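Local coordinates for bifunctional GH43-CE protein (Bacteroides eggerthii, PDB 6MLY), which probably acts as a xylan-degrading glycosidase through its family 43 domain, with a second, carbohydrate esterase domain on the same chain, at residues A[531-536]-A[561-566]; A[685-690]-A[740-745]. All coordinates share one frame; numbering follows the deposited sequence.

Contact 1 of 2, residues A[531-536]-A[561-566]; sequences GHKLDI and NMKQAA
Asp535 and Lys563 make the one salt bridge of this buried contact, NZ of Lys563 standing 2.6 Å from OD1 of Asp535. The ammonium approaches from above the carboxylate, 41° out of its plane. Lys563 has CG placed between its backbone N and carbonyl carbon (chi1 57°), and from there the chain runs extended to NZ, carrying the charge from the first turn of helix 563-577 across to strand 533-537. A second carboxylate, that of Asp521, also pairs with this NZ, while OD1 of Asp535 takes the backbone N of Asp521 besides the lysine. Two acids around one buried amine would probably keep it protonated.

In the alpha/beta-hydrolase fold this joins an early antiparallel strand of the central sheet to the helix that connects strands 546-552 and 579-584 in a right-handed crossover. Strand 533-537 itself runs between 518-523 and 579-584.

The remaining touches are van der Waals. The two side chains cross at about a right angle, the lysine methylenes passing across the carboxylate, CD of Lys563 3.5 Å from OD2 of Asp535. Two residues back on the same side of the strand, CB of Lys533 comes within 3.5 Å of NZ of Lys563. The Lys533 chain then bends at chi2 and leads its own ammonium away, leaving NZ of Lys533 6.3 Å from NZ of Lys563.

Contact 2 of 2, residues A[685-690]-A[740-745]; sequences ENCNTT and PNCQSI
This is a disulfide at the surface of the esterase domain, fastening the loop that follows strand 671-675 to the start of helix 741-752. SG of Cys687 and SG of Cys742 are 2.1 Å apart, and the dihedral about the S-S bond is -94°, close to the 90° magnitude that disulfides prefer and of left-handed sense. The two halves leave their backbones differently. Cys687 turns its sulfur away from its own C=O (chi1 -53°), whereas in Cys742 the sulfur is flanked by both main-chain neighbours of CA (chi1 57°), which sends it off the early helix toward the loop.

Little else meets across the gap. CB of Pro740, two residues before Cys742, rests 4.3 Å from SG of Cys687, a loose apolar touch beside the bridge; the proline side chain also meets Met684. Within 685-690 the chain is folded back on itself: O of Glu685 accepts both N of Asn688, at 2.7 Å, and N of Thr689, while Thr689 O receives N of Glu685. Asn688 and Thr689 thus face one residue in the pattern of a classic beta bulge, and Cys687 sits at the turn. Buried Gln743, the residue after Cys742, bonds through OE1 to the backbone N of Ile679 and of Asp680, tying the same loop down by polar means.

Pro740 lies near a probable Ser628-His768-Asp736 triad without touching it. Being covalent, the link should limit how far this irregular loop can drift from the helix, as long as both cysteines stay oxidised.

In the fold
Following the chain from the N terminus, strand 518-523 enters the mixed sheet of the esterase fold first; contact 1 comes next, closing a loop of 24 intervening residues that holds strand 546-552. The central strands and helices then follow, and only later does contact 2 open, closing 49 residues that include helices 696-701 and 709-714 and strand 727-733. The two stand in series, neither enclosing nor crossing the other. The centres of contacts 1 and 2 are about 29 Å apart; the nearest atoms of contacts 1 and 2 are about 17 Å apart. Contact 1 ties a helix to the antiparallel end of the mixed sheet, inside the fold; contact 2 joins a loop and a helix beyond parallel strands 671-675 and 727-733, at the surface.

Contact 1 of 2, residues A[531-536]-A[561-566]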
# COMPACT_ATOMS: atom_id res chain seq x y z
N GLY A 531 -7.72 16.40 8.34
CA GLY A 531 -7.22 17.75 8.51
C GLY A 531 -5.85 17.77 9.17
O GLY A 531 -5.08 18.72 8.95
N HIS A 532 -5.53 16.74 9.97
CA HIS A 532 -4.28 16.68 10.71
C HIS A 532 -3.36 15.57 10.18
O HIS A 532 -2.76 14.84 10.95
CB HIS A 532 -4.56 16.54 12.21
CG HIS A 532 -5.26 17.71 12.81
ND1 HIS A 532 -6.16 17.58 13.85
CD2 HIS A 532 -5.20 19.03 12.52
CE1 HIS A 532 -6.62 18.77 14.18
NE2 HIS A 532 -6.05 19.67 13.38
N LYS A 533 -3.20 15.51 8.85
CA LYS A 533 -2.39 14.50 8.18
C LYS A 533 -1.31 15.16 7.32
O LYS A 533 -1.58 16.15 6.66
CB LYS A 533 -3.30 13.64 7.30
CG LYS A 533 -4.11 12.59 8.04
CD LYS A 533 -3.28 11.40 8.45
CE LYS A 533 -4.06 10.37 9.24
NZ LYS A 533 -5.17 9.81 8.44
N LEU A 534 -0.10 14.58 7.31
CA LEU A 534 1.01 15.07 6.47
C LEU A 534 1.73 13.89 5.80
O LEU A 534 1.64 12.75 6.27
CB LEU A 534 1.99 15.91 7.30
CG LEU A 534 2.65 15.24 8.50
CD1 LEU A 534 3.74 14.26 8.07
CD2 LEU A 534 3.24 16.28 9.44
N ASP A 535 2.43 14.19 4.70
CA ASP A 535 3.21 13.22 3.92
C ASP A 535 4.68 13.64 3.92
O ASP A 535 5.00 14.76 3.52
CB ASP A 535 2.70 13.13 2.48
CG ASP A 535 1.25 12.70 2.34
OD1 ASP A 535 0.69 12.20 3.33
OD2 ASP A 535 0.68 12.88 1.24
N ILE A 536 5.57 12.74 4.36
CA ILE A 536 7.01 12.99 4.39
C ILE A 536 7.65 12.37 3.15
O ILE A 536 7.20 11.32 2.68
CB ILE A 536 7.63 12.45 5.70
CG1 ILE A 536 6.90 13.00 6.93
CG2 ILE A 536 9.13 12.75 5.76
CD1 ILE A 536 7.47 12.53 8.24
N ASN A 561 -7.48 18.04 2.50
CA ASN A 561 -7.19 16.76 1.86
C ASN A 561 -6.38 16.92 0.56
O ASN A 561 -6.36 16.00 -0.25
CB ASN A 561 -8.49 16.01 1.56
CG ASN A 561 -9.37 16.71 0.54
OD1 ASN A 561 -9.22 17.91 0.28
ND2 ASN A 561 -10.29 15.96 -0.04
N MET A 562 -5.68 18.05 0.37
CA MET A 562 -5.08 18.36 -0.94
C MET A 562 -3.56 18.55 -0.82
O MET A 562 -2.96 19.28 -1.60
CB MET A 562 -5.71 19.63 -1.53
CG MET A 562 -7.14 19.41 -2.01
SD MET A 562 -7.58 20.51 -3.39
CE MET A 562 -7.48 22.12 -2.61
N LYS A 563 -2.95 17.85 0.14
CA LYS A 563 -1.50 17.86 0.32
C LYS A 563 -0.81 17.16 -0.86
O LYS A 563 0.34 17.46 -1.18
CB LYS A 563 -1.13 17.16 1.63
CG LYS A 563 -1.63 15.73 1.74
CD LYS A 563 -1.37 15.11 3.08
CE LYS A 563 -2.02 13.75 3.20
NZ LYS A 563 -1.52 13.04 4.39
N GLN A 564 -1.50 16.20 -1.48
CA GLN A 564 -1.00 15.45 -2.65
C GLN A 564 -0.82 16.41 -3.84
O GLN A 564 0.13 16.25 -4.62
CB GLN A 564 -1.96 14.30 -2.98
CG GLN A 564 -1.67 13.59 -4.30
CD GLN A 564 -0.33 12.88 -4.35
OE1 GLN A 564 0.35 12.88 -5.40
NE2 GLN A 564 0.04 12.25 -3.23
N ALA A 565 -1.72 17.39 -3.99
CA ALA A 565 -1.68 18.38 -5.09
C ALA A 565 -0.46 19.31 -4.96
O ALA A 565 0.14 19.69 -5.96
CB ALA A 565 -2.96 19.18 -5.13
N ALA A 566 -0.13 19.67 -3.71
CA ALA A 566 1.01 20.53 -3.39
C ALA A 566 2.32 19.84 -3.78
O ALA A 566 3.26 20.50 -4.23
CB ALA A 566 0.99 20.87 -1.92

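Contact 2 of 2, residues A[685-690]-A[740-745]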
# COMPACT_ATOMS: atom_id res chain seq x y z
N GLU A 685 -11.05 43.37 -1.84
CA GLU A 685 -11.99 43.76 -2.90
C GLU A 685 -11.52 45.08 -3.52
O GLU A 685 -11.42 46.10 -2.83
CB GLU A 685 -13.40 43.91 -2.31
CG GLU A 685 -14.52 43.49 -3.26
CD GLU A 685 -14.80 44.45 -4.40
OE1 GLU A 685 -15.25 45.59 -4.13
OE2 GLU A 685 -14.57 44.07 -5.57
N ASN A 686 -11.21 45.04 -4.83
CA ASN A 686 -10.84 46.24 -5.60
C ASN A 686 -9.66 46.96 -4.91
O ASN A 686 -9.55 48.18 -4.95
CB ASN A 686 -12.05 47.16 -5.81
CG ASN A 686 -12.49 47.25 -7.26
OD1 ASN A 686 -12.47 48.33 -7.85
ND2 ASN A 686 -12.90 46.13 -7.84
N CYS A 687 -8.77 46.16 -4.31
CA CYS A 687 -7.64 46.61 -3.46
C CYS A 687 -8.08 47.71 -2.47
O CYS A 687 -7.28 48.58 -2.14
CB CYS A 687 -6.46 47.06 -4.31
SG CYS A 687 -5.90 45.85 -5.54
N ASN A 688 -9.32 47.62 -1.96
CA ASN A 688 -9.94 48.71 -1.16
C ASN A 688 -10.67 48.17 0.08
O ASN A 688 -10.29 48.54 1.19
CB ASN A 688 -10.96 49.51 -1.97
CG ASN A 688 -10.30 50.49 -2.92
OD1 ASN A 688 -9.14 50.84 -2.73
ND2 ASN A 688 -11.03 50.91 -3.94
N THR A 689 -11.72 47.37 -0.13
CA THR A 689 -12.69 47.03 0.92
C THR A 689 -12.76 45.52 1.11
O THR A 689 -11.97 44.77 0.52
CB THR A 689 -14.10 47.57 0.61
OG1 THR A 689 -13.99 48.58 -0.40
CG2 THR A 689 -14.80 48.16 1.81
N THR A 690 -13.71 45.10 1.94
CA THR A 690 -14.03 43.73 2.23
C THR A 690 -14.94 43.16 1.14
O THR A 690 -15.36 43.88 0.23
CB THR A 690 -14.72 43.65 3.60
OG1 THR A 690 -15.82 44.56 3.57
CG2 THR A 690 -13.78 44.00 4.74
N PRO A 740 -5.74 39.40 -6.51
CA PRO A 740 -5.02 40.45 -7.22
C PRO A 740 -3.55 40.65 -6.82
O PRO A 740 -3.18 40.48 -5.65
CB PRO A 740 -5.81 41.73 -6.89
CG PRO A 740 -6.61 41.38 -5.65
CD PRO A 740 -6.92 39.91 -5.79
N ASN A 741 -2.73 40.96 -7.84
CA ASN A 741 -1.41 41.63 -7.80
C ASN A 741 -1.14 42.33 -6.45
O ASN A 741 -0.15 42.02 -5.79
CB ASN A 741 -1.33 42.68 -8.92
CG ASN A 741 0.06 42.87 -9.48
OD1 ASN A 741 0.70 41.92 -9.93
ND2 ASN A 741 0.53 44.10 -9.50
N CYS A 742 -2.02 43.27 -6.09
CA CYS A 742 -1.80 44.25 -5.01
C CYS A 742 -1.48 43.56 -3.67
O CYS A 742 -0.65 44.05 -2.91
CB CYS A 742 -2.96 45.24 -4.88
SG CYS A 742 -4.61 44.54 -4.58
N GLN A 743 -2.12 42.42 -3.41
CA GLN A 743 -1.97 41.68 -2.14
C GLN A 743 -0.49 41.35 -1.87
O GLN A 743 0.03 41.64 -0.79
CB GLN A 743 -2.81 40.41 -2.17
CG GLN A 743 -4.30 40.68 -2.06
CD GLN A 743 -4.68 41.23 -0.71
OE1 GLN A 743 -4.12 40.84 0.31
NE2 GLN A 743 -5.63 42.14 -0.70
N SER A 744 0.16 40.73 -2.85
CA SER A 744 1.58 40.39 -2.76
C SER A 744 2.43 41.66 -2.54
O SER A 744 3.34 41.63 -1.71
CB SER A 744 2.04 39.61 -3.97
OG SER A 744 1.89 38.22 -3.76
N ILE A 745 2.10 42.75 -3.24
CA ILE A 745 2.90 44.00 -3.21
C ILE A 745 2.75 44.69 -1.84
O ILE A 745 3.75 45.12 -1.27
CB ILE A 745 2.54 44.94 -4.38
CG1 ILE A 745 2.78 44.25 -5.73
CG2 ILE A 745 3.32 46.24 -4.28
CD1 ILE A 745 2.18 44.97 -6.92